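Blo t 1 allergen (Blomia tropicalis, PDB 5JT8) is a mite allergen of the papain family, probably a cysteine protease that is made with an inhibitory propeptide. Local coordinates at residues 165-170 with 203-208; 175-180 with 191-196; 148-151 with 155-158; 117-122 with 247-252. One frame throughout, in Å; residues are numbered along the deposited sequence.

How the interactions relate
Interactions 1 and 2 belong to the helical domain of the papain fold, and their centres are 13 Å apart. They touch directly: Cys168 CB lies 3.4 Å from Tyr193 OH, so helix 162-168 and helix 187-196 share packing. Interactions 3 and 4 form a second pair, with centres 12 Å apart, joined where Ser148 CB meets Pro249 CG at 3.6 Å. The two pairs are connected by a slim contact, Phe191 CE2 to Val251 CG2 at 3.9 Å. Along the chain, interaction 4 encloses the other three. Helix 139-154, which carries interaction 3, follows the S-hydroxycysteine at Cys137; in papain-family proteases the corresponding helix has the catalytic cysteine at its start.

Interaction 1 (165-170 with 203-208); sequences LVDCTY and RNYPYN. Unlike the reference sequence in segment 203-208: Arg203 (reference Glu).
The side chains of Asp167 and Tyr205 are swung toward each other by their first torsions: Asp167 CG stands opposite its carbonyl carbon (chi1 -62°), while Tyr205 CG lies trans to its backbone N (chi1 -163°). Tyr205 OH donates a hydrogen bond to Asp167 OD2 at 2.5 Å, the two side chains crossing at a slant. The phenol uses the anti lone pair of OD2, and the carboxylate and ring planes are 49° apart, with the oxygen near the plane of the ring at its edge. The other oxygen, OD1, accepts from the backbone N of Gln212, so both ends of this buried carboxylate have a donor. Within the helical domain of the papain fold, the bond ties the C-terminal end of helix 162-168 to the long irregular loop that follows helix 187-196. Cys168, one residue on, adds a sulfur-aromatic contact: its SG approaches Tyr205 CE2 at 4.3 Å, obliquely to the ring. That sulfur is also in a disulfide with Cys214, which binds the helix end covalently to a later part of the same loop. Leu165 O, one turn back, accepts from both Thr169 N and Thr169 OG1, which reach it from opposite faces of its carbonyl plane.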
loop_
_atom_site.group_PDB
_atom_site.type_symbol
_atom_site.label_atom_id
_atom_site.label_comp_id
_atom_site.label_asym_id
_atom_site.label_seq_id
_atom_site.Cartn_x
_atom_site.Cartn_y
_atom_site.Cartn_z
ATOM N N LEU A 165 -6.620 4.631 -13.017
ATOM C CA LEU A 165 -6.563 3.203 -12.727
ATOM C C LEU A 165 -7.893 2.733 -12.129
ATOM O O LEU A 165 -8.453 1.708 -12.539
ATOM C CB LEU A 165 -5.413 2.882 -11.774
ATOM C CG LEU A 165 -4.006 2.870 -12.372
ATOM C CD1 LEU A 165 -2.960 2.674 -11.289
ATOM C CD2 LEU A 165 -3.876 1.795 -13.484
ATOM N N VAL A 166 -8.398 3.500 -11.172
ATOM C CA VAL A 166 -9.620 3.152 -10.463
ATOM C C VAL A 166 -10.788 2.986 -11.426
ATOM O O VAL A 166 -11.583 2.048 -11.307
ATOM C CB VAL A 166 -9.947 4.211 -9.402
ATOM C CG1 VAL A 166 -11.378 4.066 -8.896
ATOM C CG2 VAL A 166 -8.940 4.127 -8.251
ATOM N N ASP A 167 -10.862 3.865 -12.417
ATOM C CA ASP A 167 -12.009 3.870 -13.304
ATOM C C ASP A 167 -11.854 2.991 -14.523
ATOM O O ASP A 167 -12.823 2.406 -14.989
ATOM C CB ASP A 167 -12.298 5.291 -13.742
ATOM C CG ASP A 167 -12.637 6.176 -12.577
ATOM O OD1 ASP A 167 -13.010 5.634 -11.514
ATOM O OD2 ASP A 167 -12.519 7.404 -12.722
ATOM N N CYS A 168 -10.641 2.893 -15.041
ATOM C CA CYS A 168 -10.489 2.330 -16.360
ATOM C C CYS A 168 -10.021 0.882 -16.321
ATOM O O CYS A 168 -9.961 0.231 -17.361
ATOM C CB CYS A 168 -9.548 3.201 -17.185
ATOM S SG CYS A 168 -10.149 4.916 -17.317
ATOM N N THR A 169 -9.708 0.384 -15.123
ATOM C CA THR A 169 -9.494 -1.053 -14.926
ATOM C C THR A 169 -10.708 -1.649 -14.231
ATOM O O THR A 169 -10.722 -2.836 -13.887
ATOM C CB THR A 169 -8.218 -1.379 -14.084
ATOM O OG1 THR A 169 -8.394 -0.937 -12.735
ATOM C CG2 THR A 169 -7.000 -0.718 -14.661
ATOM N N TYR A 170 -11.729 -0.814 -14.043
ATOM C CA TYR A 170 -12.988 -1.235 -13.445
ATOM C C TYR A 170 -13.667 -2.313 -14.293
ATOM O O TYR A 170 -14.025 -2.067 -15.451
ATOM C CB TYR A 170 -13.921 -0.029 -13.280
ATOM C CG TYR A 170 -15.124 -0.290 -12.398
ATOM C CD1 TYR A 170 -14.999 -0.992 -11.209
ATOM C CD2 TYR A 170 -16.375 0.183 -12.743
ATOM C CE1 TYR A 170 -16.093 -1.222 -10.396
ATOM C CE2 TYR A 170 -17.470 -0.036 -11.936
ATOM C CZ TYR A 170 -17.327 -0.739 -10.763
ATOM O OH TYR A 170 -18.429 -0.960 -9.956
ATOM N N ARG A 203 -2.581 15.716 -12.972
ATOM C CA ARG A 203 -3.177 16.967 -13.458
ATOM C C ARG A 203 -4.341 16.749 -14.413
ATOM O O ARG A 203 -5.295 17.520 -14.436
ATOM C CB ARG A 203 -2.150 17.826 -14.207
ATOM C CG ARG A 203 -0.979 18.384 -13.426
ATOM C CD ARG A 203 0.144 18.716 -14.413
ATOM N NE ARG A 203 -0.404 19.323 -15.631
ATOM C CZ ARG A 203 -0.008 19.046 -16.871
ATOM N NH1 ARG A 203 0.964 18.167 -17.087
ATOM N NH2 ARG A 203 -0.587 19.659 -17.900
ATOM N N ASN A 204 -4.221 15.724 -15.241
ATOM C CA ASN A 204 -5.151 15.524 -16.334
ATOM C C ASN A 204 -6.298 14.585 -15.968
ATOM O O ASN A 204 -7.311 14.544 -16.654
ATOM C CB ASN A 204 -4.397 15.000 -17.552
ATOM C CG ASN A 204 -3.527 16.063 -18.194
ATOM O OD1 ASN A 204 -2.315 15.904 -18.312
ATOM N ND2 ASN A 204 -4.144 17.158 -18.606
ATOM N N TYR A 205 -6.143 13.834 -14.883
ATOM C CA TYR A 205 -7.204 12.936 -14.437
ATOM C C TYR A 205 -7.087 12.884 -12.915
ATOM O O TYR A 205 -6.512 11.938 -12.371
ATOM C CB TYR A 205 -7.041 11.525 -15.062
ATOM C CG TYR A 205 -8.270 10.614 -15.025
ATOM C CD1 TYR A 205 -9.168 10.679 -13.971
ATOM C CD2 TYR A 205 -8.610 9.810 -16.122
ATOM C CE1 TYR A 205 -10.305 9.897 -13.942
ATOM C CE2 TYR A 205 -9.758 8.999 -16.101
ATOM C CZ TYR A 205 -10.608 9.055 -15.012
ATOM O OH TYR A 205 -11.755 8.274 -14.976
ATOM N N PRO A 206 -7.614 13.904 -12.220
ATOM C CA PRO A 206 -7.396 14.079 -10.772
ATOM C C PRO A 206 -8.122 13.073 -9.868
ATOM O O PRO A 206 -9.167 12.532 -10.233
ATOM C CB PRO A 206 -7.931 15.497 -10.500
ATOM C CG PRO A 206 -8.125 16.125 -11.855
ATOM C CD PRO A 206 -8.387 15.014 -12.803
ATOM N N TYR A 207 -7.586 12.871 -8.668
ATOM C CA TYR A 207 -8.106 11.873 -7.734
ATOM C C TYR A 207 -9.313 12.375 -6.934
ATOM O O TYR A 207 -9.274 13.462 -6.340
ATOM C CB TYR A 207 -6.985 11.426 -6.785
ATOM C CG TYR A 207 -7.358 10.269 -5.884
ATOM C CD1 TYR A 207 -7.731 9.033 -6.416
ATOM C CD2 TYR A 207 -7.325 10.402 -4.504
ATOM C CE1 TYR A 207 -8.072 7.969 -5.592
ATOM C CE2 TYR A 207 -7.666 9.343 -3.674
ATOM C CZ TYR A 207 -8.046 8.134 -4.225
ATOM O OH TYR A 207 -8.389 7.087 -3.397
ATOM N N ASN A 208 -10.387 11.583 -6.904
ATOM C CA ASN A 208 -11.598 11.984 -6.170
ATOM C C ASN A 208 -12.023 10.948 -5.126
ATOM O O ASN A 208 -13.107 11.048 -4.549
ATOM C CB ASN A 208 -12.759 12.233 -7.138
ATOM C CG ASN A 208 -12.580 13.488 -7.959
ATOM O OD1 ASN A 208 -12.439 14.574 -7.412
ATOM N ND2 ASN A 208 -12.587 13.348 -9.279
#

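Interaction 2 (175-180 with 191-196); sequences PSYQCN and FKYMIR. Unlike the reference sequence in segment 175-180: Pro175 (reference Ser).
Tyr177 projects its ring onto helix 187-196 and meets three of its residues. Its hydroxyl end lies against Tyr193, with Tyr177 OH 3.5 Å from Tyr193 CD2 and 3.4 Å from Tyr193 CA, a distance that brings it onto the helix backbone. The two rings meet at a slant, their centroids 5.7 Å apart and their planes at 57°. Lys192 runs past the tyrosine in the opposite direction, its CG 3.8 Å from Tyr177 CE1, and Arg196 CD borders the hydroxyl more distantly.

This loop, between helix 162-168 and helix 187-196, thus packs on one side of the latter helix in the helical domain of the papain fold, and water completes the contact at the outer margin. One water donates to Ser176 O and accepts from Lys192 NZ at 2.8 Å; a second donates to Ser176 OG at 2.8 Å and is held only weakly by Arg196 NH1.

Further out, Glu189 positions both sides, forming a salt bridge with Lys192 NZ through OE1 and accepting from Gln178 N through OE2. A bend in the lysine chain (chi3 -64°) directs its amine to Glu189 and to the water that also binds Ser176 O. Tyr193 is fixed at its far end, where its OH is hydrogen-bonded to Glu164 OE2, and Thr169 packs on the same side chain. Lys192 CD lies over one face of the Arg196 guanidinium group, toward its rim.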
loop_
_atom_site.group_PDB
_atom_site.type_symbol
_atom_site.label_atom_id
_atom_site.label_comp_id
_atom_site.label_asym_id
_atom_site.label_seq_id
_atom_site.Cartn_x
_atom_site.Cartn_y
_atom_site.Cartn_z
ATOM N N PRO A 175 -14.236 -5.465 -19.118
ATOM C CA PRO A 175 -14.169 -6.845 -18.618
ATOM C C PRO A 175 -12.816 -7.536 -18.845
ATOM O O PRO A 175 -12.580 -8.595 -18.266
ATOM C CB PRO A 175 -15.292 -7.563 -19.397
ATOM C CG PRO A 175 -15.691 -6.634 -20.504
ATOM C CD PRO A 175 -15.406 -5.254 -19.992
ATOM N N SER A 176 -11.934 -6.941 -19.643
ATOM C CA SER A 176 -10.607 -7.498 -19.822
ATOM C C SER A 176 -9.724 -7.209 -18.600
ATOM O O SER A 176 -8.588 -7.689 -18.532
ATOM C CB SER A 176 -9.952 -6.950 -21.092
ATOM O OG SER A 176 -9.510 -5.617 -20.912
ATOM N N TYR A 177 -10.242 -6.417 -17.653
ATOM C CA TYR A 177 -9.555 -6.179 -16.374
ATOM C C TYR A 177 -10.385 -6.717 -15.218
ATOM O O TYR A 177 -11.606 -6.799 -15.317
ATOM C CB TYR A 177 -9.276 -4.686 -16.151
ATOM C CG TYR A 177 -8.263 -4.113 -17.112
ATOM C CD1 TYR A 177 -6.907 -4.131 -16.815
ATOM C CD2 TYR A 177 -8.666 -3.558 -18.323
ATOM C CE1 TYR A 177 -5.967 -3.608 -17.709
ATOM C CE2 TYR A 177 -7.745 -3.035 -19.218
ATOM C CZ TYR A 177 -6.398 -3.056 -18.902
ATOM O OH TYR A 177 -5.485 -2.529 -19.791
ATOM N N GLN A 178 -9.725 -7.044 -14.112
ATOM C CA GLN A 178 -10.398 -7.694 -12.984
ATOM C C GLN A 178 -10.581 -6.814 -11.748
ATOM O O GLN A 178 -11.070 -7.291 -10.724
ATOM C CB GLN A 178 -9.623 -8.957 -12.583
ATOM C CG GLN A 178 -9.670 -10.056 -13.628
ATOM C CD GLN A 178 -11.093 -10.483 -13.927
ATOM O OE1 GLN A 178 -11.510 -10.562 -15.091
ATOM N NE2 GLN A 178 -11.855 -10.750 -12.873
ATOM N N CYS A 179 -10.219 -5.535 -11.826
ATOM C CA CYS A 179 -10.338 -4.656 -10.651
ATOM C C CYS A 179 -11.750 -4.177 -10.328
ATOM O O CYS A 179 -12.662 -4.234 -11.164
ATOM C CB CYS A 179 -9.427 -3.440 -10.815
ATOM S SG CYS A 179 -7.739 -3.935 -11.093
ATOM N N ASN A 180 -11.926 -3.708 -9.096
ATOM C CA ASN A 180 -13.239 -3.268 -8.631
ATOM C C ASN A 180 -13.249 -1.833 -8.069
ATOM O O ASN A 180 -14.015 -1.505 -7.157
ATOM C CB ASN A 180 -13.761 -4.274 -7.598
ATOM C CG ASN A 180 -13.731 -5.703 -8.130
ATOM O OD1 ASN A 180 -14.626 -6.110 -8.870
ATOM N ND2 ASN A 180 -12.677 -6.455 -7.791
ATOM N N PHE A 191 -0.587 -2.586 -13.460
ATOM C CA PHE A 191 0.588 -2.587 -14.326
ATOM C C PHE A 191 0.213 -2.996 -15.738
ATOM O O PHE A 191 0.728 -2.440 -16.699
ATOM C CB PHE A 191 1.663 -3.531 -13.794
ATOM C CG PHE A 191 2.364 -3.018 -12.587
ATOM C CD1 PHE A 191 2.882 -1.723 -12.568
ATOM C CD2 PHE A 191 2.484 -3.810 -11.461
ATOM C CE1 PHE A 191 3.522 -1.243 -11.448
ATOM C CE2 PHE A 191 3.129 -3.341 -10.329
ATOM C CZ PHE A 191 3.654 -2.060 -10.318
ATOM N N LYS A 192 -0.675 -3.988 -15.850
ATOM C CA LYS A 192 -1.190 -4.421 -17.154
ATOM C C LYS A 192 -1.745 -3.219 -17.929
ATOM O O LYS A 192 -1.506 -3.054 -19.128
ATOM C CB LYS A 192 -2.271 -5.490 -16.966
ATOM C CG LYS A 192 -2.960 -5.945 -18.240
ATOM C CD LYS A 192 -4.058 -6.983 -17.954
ATOM C CE LYS A 192 -3.466 -8.264 -17.370
ATOM N NZ LYS A 192 -4.534 -9.219 -16.946
ATOM N N TYR A 193 -2.494 -2.380 -17.227
ATOM C CA TYR A 193 -3.076 -1.197 -17.826
ATOM C C TYR A 193 -1.967 -0.214 -18.218
ATOM O O TYR A 193 -2.035 0.454 -19.245
ATOM C CB TYR A 193 -4.065 -0.559 -16.858
ATOM C CG TYR A 193 -4.775 0.631 -17.428
ATOM C CD1 TYR A 193 -4.219 1.902 -17.327
ATOM C CD2 TYR A 193 -6.007 0.488 -18.072
ATOM C CE1 TYR A 193 -4.853 2.997 -17.860
ATOM C CE2 TYR A 193 -6.660 1.585 -18.604
ATOM C CZ TYR A 193 -6.082 2.838 -18.489
ATOM O OH TYR A 193 -6.714 3.937 -19.006
ATOM N N MET A 194 -0.930 -0.158 -17.403
ATOM C CA MET A 194 0.190 0.728 -17.672
ATOM C C MET A 194 0.967 0.290 -18.915
ATOM O O MET A 194 1.550 1.110 -19.612
ATOM C CB MET A 194 1.102 0.782 -16.450
ATOM C CG MET A 194 0.542 1.650 -15.347
ATOM S SD MET A 194 1.834 1.981 -14.150
ATOM C CE MET A 194 0.936 1.703 -12.626
ATOM N N ILE A 195 0.941 -1.004 -19.209
ATOM C CA ILE A 195 1.556 -1.514 -20.430
ATOM C C ILE A 195 0.710 -1.216 -21.649
ATOM O O ILE A 195 1.181 -0.630 -22.628
ATOM C CB ILE A 195 1.782 -3.043 -20.348
ATOM C CG1 ILE A 195 2.877 -3.368 -19.330
ATOM C CG2 ILE A 195 2.151 -3.624 -21.716
ATOM C CD1 ILE A 195 2.843 -4.813 -18.884
ATOM N N ARG A 196 -0.552 -1.620 -21.602
ATOM C CA ARG A 196 -1.361 -1.599 -22.810
ATOM C C ARG A 196 -1.849 -0.203 -23.167
ATOM O O ARG A 196 -2.055 0.111 -24.341
ATOM C CB ARG A 196 -2.544 -2.552 -22.649
ATOM C CG ARG A 196 -2.122 -3.999 -22.443
ATOM C CD ARG A 196 -3.315 -4.902 -22.167
ATOM N NE ARG A 196 -2.894 -6.260 -21.833
ATOM C CZ ARG A 196 -3.701 -7.209 -21.363
ATOM N NH1 ARG A 196 -4.992 -6.956 -21.163
ATOM N NH2 ARG A 196 -3.216 -8.411 -21.086
HETATM O O HOH W 1 -7.352 -9.360 -16.878
HETATM O O HOH W 2 -7.137 -4.551 -21.997
#

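Interaction 3 (148-151 with 155-158); sequences SLYS and QQSI
The C-terminal exit of helix 139-154 folds back on its own last turns here, as Gln155 and the residues after it pack against Tyr150 and Ser151. Gln155 makes the turn: its positive phi places it in the left-handed region and breaks the helical path. The next residue then returns to the helix, Gln156 N donating to Tyr150 O at 3.1 Å. The N-H points almost straight at the oxygen (173°), yet the donor stands above the carbonyl plane and not on a lone pair. A second bond, from Gln155 N to Ser151 O at 2.8 Å, is weak because its angle is poor. Gln156 O also lies near Ser151 CA, at 3.4 Å, in a CA-H...O contact.

In the papain fold this helix is the central one of the helical domain, and the chain leaving it runs on toward helix 162-168. Ile158 adds side-chain packing. With CG1 between its backbone N and carbonyl carbon (chi1 61°), the isoleucine carries CD1 over one face of the Tyr150 ring, 3.5 Å from Tyr150 CG, in a CH-pi contact displaced toward the rim. Gln156 is extended beyond CG and brings OE1 to 3.8 Å from Tyr150 CD1, its amide plane only 15° from that of the ring.

Both helical side chains find their polar partners in other loops: Tyr150 OH with His224 O, and Ser151 OG with Arg124 O. Tyr223 meets the Tyr150 ring edge-to-face.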
loop_
_atom_site.group_PDB
_atom_site.type_symbol
_atom_site.label_atom_id
_atom_site.label_comp_id
_atom_site.label_asym_id
_atom_site.label_seq_id
_atom_site.Cartn_x
_atom_site.Cartn_y
_atom_site.Cartn_z
ATOM N N SER A 148 8.561 5.583 -9.051
ATOM C CA SER A 148 9.916 5.301 -8.566
ATOM C C SER A 148 10.875 4.968 -9.699
ATOM O O SER A 148 12.002 5.457 -9.752
ATOM C CB SER A 148 9.903 4.126 -7.577
ATOM O OG SER A 148 9.152 4.468 -6.441
ATOM N N LEU A 149 10.420 4.102 -10.593
ATOM C CA LEU A 149 11.243 3.695 -11.726
ATOM C C LEU A 149 11.580 4.871 -12.637
ATOM O O LEU A 149 12.702 4.945 -13.133
ATOM C CB LEU A 149 10.549 2.584 -12.518
ATOM C CG LEU A 149 10.419 1.271 -11.750
ATOM C CD1 LEU A 149 9.720 0.175 -12.584
ATOM C CD2 LEU A 149 11.790 0.787 -11.284
ATOM N N TYR A 150 10.633 5.794 -12.860
ATOM C CA TYR A 150 10.935 6.963 -13.698
ATOM C C TYR A 150 11.964 7.847 -13.019
ATOM O O TYR A 150 12.810 8.460 -13.679
ATOM C CB TYR A 150 9.666 7.770 -14.037
ATOM C CG TYR A 150 8.956 7.183 -15.233
ATOM C CD1 TYR A 150 9.279 7.587 -16.526
ATOM C CD2 TYR A 150 8.011 6.190 -15.075
ATOM C CE1 TYR A 150 8.661 7.024 -17.628
ATOM C CE2 TYR A 150 7.378 5.620 -16.167
ATOM C CZ TYR A 150 7.708 6.038 -17.441
ATOM O OH TYR A 150 7.082 5.472 -18.531
ATOM N N SER A 151 11.918 7.904 -11.698
ATOM C CA SER A 151 12.910 8.704 -10.970
ATOM C C SER A 151 14.268 7.991 -11.052
ATOM O O SER A 151 15.285 8.583 -11.402
ATOM C CB SER A 151 12.485 8.905 -9.510
ATOM O OG SER A 151 13.379 9.779 -8.837
ATOM N N GLN A 155 15.517 9.984 -13.873
ATOM C CA GLN A 155 15.576 11.197 -13.043
ATOM C C GLN A 155 14.430 12.121 -13.422
ATOM O O GLN A 155 14.614 13.325 -13.570
ATOM C CB GLN A 155 16.925 11.934 -13.186
ATOM C CG GLN A 155 18.170 11.100 -12.832
ATOM C CD GLN A 155 18.491 10.020 -13.877
ATOM O OE1 GLN A 155 18.586 10.300 -15.074
ATOM N NE2 GLN A 155 18.642 8.781 -13.422
ATOM N N GLN A 156 13.253 11.538 -13.642
ATOM C CA GLN A 156 12.041 12.319 -13.892
ATOM C C GLN A 156 11.080 12.121 -12.736
ATOM O O GLN A 156 10.798 10.987 -12.342
ATOM C CB GLN A 156 11.358 11.916 -15.210
ATOM C CG GLN A 156 12.115 12.306 -16.472
ATOM C CD GLN A 156 11.496 11.711 -17.745
ATOM O OE1 GLN A 156 10.474 11.035 -17.691
ATOM N NE2 GLN A 156 12.125 11.967 -18.889
ATOM N N SER A 157 10.579 13.222 -12.196
ATOM C CA SER A 157 9.572 13.156 -11.142
ATOM C C SER A 157 8.203 13.361 -11.770
ATOM O O SER A 157 7.899 14.435 -12.271
ATOM C CB SER A 157 9.824 14.215 -10.061
ATOM O OG SER A 157 11.124 14.076 -9.530
ATOM N N ILE A 158 7.383 12.321 -11.751
ATOM C CA ILE A 158 6.033 12.428 -12.277
ATOM C C ILE A 158 5.036 11.973 -11.229
ATOM O O ILE A 158 5.346 11.159 -10.337
ATOM C CB ILE A 158 5.855 11.598 -13.556
ATOM C CG1 ILE A 158 6.122 10.124 -13.258
ATOM C CG2 ILE A 158 6.790 12.101 -14.656
ATOM C CD1 ILE A 158 6.264 9.253 -14.494
#

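Interaction 4 (117-122 with 247-252); sequences FDWRQK and HGPVVI
Trp119 meets Pro249 and Gly248 along much of its indole. Starting at Trp119 CB, the nearest partner is Pro249 CG, at a loose 4.2 Å. Trp119 CG and CD1 then lie under the proline ring, with Trp119 CD1 3.5 Å from Pro249 CD. This is a CH-pi contact: Pro249 CD sits 3.7 Å from the centroid of the five-membered ring, 18° off its normal. Next, Trp119 NE1 comes 3.5 Å from Gly248 CA while its N-H is hydrogen-bonded to Ile244 O, so this N-H has its acceptor in helix 237-247. Beyond NE1, the fusion atom CE2 and then CZ2 also lie near Gly248 CA, Trp119 CZ2 at 3.9 Å. Gly248 has positive phi (94°) where the chain leaves that helix, a conformation that calls for glycine.

Phe117 CE1 and Pro249 CD lie over opposite faces of the indole, each toward the rim, Phe117 CE1 3.3 Å above the plane. Beside it, Asp118 caps the short helix 119-122 through Arg120 N and receives the Arg120 guanidinium side-on.

Strands 117-118 and 250-254 both pair with strand 281-291 in the barrel-like domain of the papain fold, and Trp119 and Pro249, next to these strands in the chain, both pack on Ile152 of helix 139-154.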
loop_
_atom_site.group_PDB
_atom_site.type_symbol
_atom_site.label_atom_id
_atom_site.label_comp_id
_atom_site.label_asym_id
_atom_site.label_seq_id
_atom_site.Cartn_x
_atom_site.Cartn_y
_atom_site.Cartn_z
ATOM N N PHE A 117 19.657 -0.985 2.595
ATOM C CA PHE A 117 19.364 -0.510 1.256
ATOM C C PHE A 117 18.066 0.295 1.345
ATOM O O PHE A 117 17.075 -0.184 1.871
ATOM C CB PHE A 117 19.241 -1.683 0.275
ATOM C CG PHE A 117 19.186 -1.272 -1.172
ATOM C CD1 PHE A 117 17.995 -0.856 -1.750
ATOM C CD2 PHE A 117 20.329 -1.308 -1.961
ATOM C CE1 PHE A 117 17.944 -0.477 -3.087
ATOM C CE2 PHE A 117 20.286 -0.930 -3.296
ATOM C CZ PHE A 117 19.092 -0.516 -3.860
ATOM N N ASP A 118 18.086 1.522 0.848
ATOM C CA ASP A 118 16.943 2.418 0.974
ATOM C C ASP A 118 16.807 3.240 -0.312
ATOM O O ASP A 118 17.584 4.163 -0.535
ATOM C CB ASP A 118 17.128 3.328 2.206
ATOM C CG ASP A 118 15.873 4.115 2.570
ATOM O OD1 ASP A 118 14.932 4.167 1.757
ATOM O OD2 ASP A 118 15.830 4.683 3.676
ATOM N N TRP A 119 15.838 2.909 -1.165
ATOM C CA TRP A 119 15.646 3.685 -2.390
ATOM C C TRP A 119 15.375 5.173 -2.111
ATOM O O TRP A 119 15.667 6.019 -2.959
ATOM C CB TRP A 119 14.514 3.102 -3.240
ATOM C CG TRP A 119 14.950 1.973 -4.095
ATOM C CD1 TRP A 119 14.545 0.662 -3.998
ATOM C CD2 TRP A 119 15.879 2.025 -5.186
ATOM N NE1 TRP A 119 15.167 -0.094 -4.962
ATOM C CE2 TRP A 119 15.991 0.714 -5.703
ATOM C CE3 TRP A 119 16.646 3.049 -5.763
ATOM C CZ2 TRP A 119 16.820 0.399 -6.780
ATOM C CZ3 TRP A 119 17.480 2.739 -6.828
ATOM C CH2 TRP A 119 17.566 1.417 -7.324
ATOM N N ARG A 120 14.856 5.502 -0.928
ATOM C CA ARG A 120 14.651 6.916 -0.572
ATOM C C ARG A 120 15.957 7.718 -0.568
ATOM O O ARG A 120 15.946 8.948 -0.678
ATOM C CB ARG A 120 14.004 7.053 0.805
ATOM C CG ARG A 120 12.621 6.443 0.956
ATOM C CD ARG A 120 12.142 6.578 2.405
ATOM N NE ARG A 120 13.020 5.853 3.322
ATOM C CZ ARG A 120 12.816 5.731 4.631
ATOM N NH1 ARG A 120 11.752 6.290 5.192
ATOM N NH2 ARG A 120 13.679 5.041 5.382
ATOM N N GLN A 121 17.078 7.019 -0.421
ATOM C CA GLN A 121 18.373 7.678 -0.369
ATOM C C GLN A 121 19.119 7.548 -1.678
ATOM O O GLN A 121 20.057 8.292 -1.924
ATOM C CB GLN A 121 19.230 7.114 0.773
ATOM C CG GLN A 121 18.881 7.719 2.126
ATOM C CD GLN A 121 19.506 6.979 3.283
ATOM O OE1 GLN A 121 20.722 6.794 3.333
ATOM N NE2 GLN A 121 18.678 6.555 4.231
ATOM N N LYS A 122 18.708 6.602 -2.516
ATOM C CA LYS A 122 19.398 6.377 -3.784
ATOM C C LYS A 122 18.735 7.157 -4.923
ATOM O O LYS A 122 19.276 7.281 -6.027
ATOM C CB LYS A 122 19.428 4.879 -4.121
ATOM C CG LYS A 122 19.814 3.983 -2.954
ATOM C CD LYS A 122 20.500 2.716 -3.427
ATOM C CE LYS A 122 21.928 3.009 -3.888
ATOM N NZ LYS A 122 22.670 1.772 -4.281
ATOM N N HIS A 247 15.411 -4.555 -9.384
ATOM C CA HIS A 247 14.279 -4.071 -10.183
ATOM C C HIS A 247 13.569 -2.844 -9.601
ATOM O O HIS A 247 12.617 -2.355 -10.198
ATOM C CB HIS A 247 13.280 -5.213 -10.401
ATOM C CG HIS A 247 13.886 -6.399 -11.080
ATOM N ND1 HIS A 247 14.177 -6.413 -12.424
ATOM C CD2 HIS A 247 14.299 -7.596 -10.594
ATOM C CE1 HIS A 247 14.723 -7.574 -12.744
ATOM N NE2 HIS A 247 14.807 -8.311 -11.651
ATOM N N GLY A 248 14.045 -2.330 -8.463
ATOM C CA GLY A 248 13.414 -1.165 -7.853
ATOM C C GLY A 248 12.364 -1.501 -6.799
ATOM O O GLY A 248 12.194 -2.670 -6.429
ATOM N N PRO A 249 11.674 -0.469 -6.279
ATOM C CA PRO A 249 10.603 -0.679 -5.300
ATOM C C PRO A 249 9.558 -1.656 -5.821
ATOM O O PRO A 249 9.294 -1.693 -7.035
ATOM C CB PRO A 249 10.020 0.721 -5.119
ATOM C CG PRO A 249 11.232 1.618 -5.304
ATOM C CD PRO A 249 12.011 0.957 -6.428
ATOM N N VAL A 250 9.008 -2.462 -4.917
ATOM C CA VAL A 250 8.073 -3.511 -5.292
ATOM C C VAL A 250 6.736 -3.353 -4.567
ATOM O O VAL A 250 6.688 -2.837 -3.451
ATOM C CB VAL A 250 8.665 -4.907 -4.993
ATOM C CG1 VAL A 250 9.966 -5.112 -5.797
ATOM C CG2 VAL A 250 8.919 -5.084 -3.502
ATOM N N VAL A 251 5.658 -3.765 -5.227
ATOM C CA VAL A 251 4.339 -3.857 -4.599
ATOM C C VAL A 251 4.296 -5.110 -3.753
ATOM O O VAL A 251 4.771 -6.166 -4.179
ATOM C CB VAL A 251 3.191 -3.931 -5.634
ATOM C CG1 VAL A 251 1.836 -4.096 -4.932
ATOM C CG2 VAL A 251 3.187 -2.710 -6.518
ATOM N N ILE A 252 3.752 -4.989 -2.547
ATOM C CA ILE A 252 3.420 -6.148 -1.734
ATOM C C ILE A 252 1.968 -6.054 -1.268
ATOM O O ILE A 252 1.383 -4.983 -1.212
ATOM C CB ILE A 252 4.329 -6.285 -0.480
ATOM C CG1 ILE A 252 4.159 -5.069 0.432
ATOM C CG2 ILE A 252 5.797 -6.423 -0.866
ATOM C CD1 ILE A 252 4.652 -5.298 1.858
#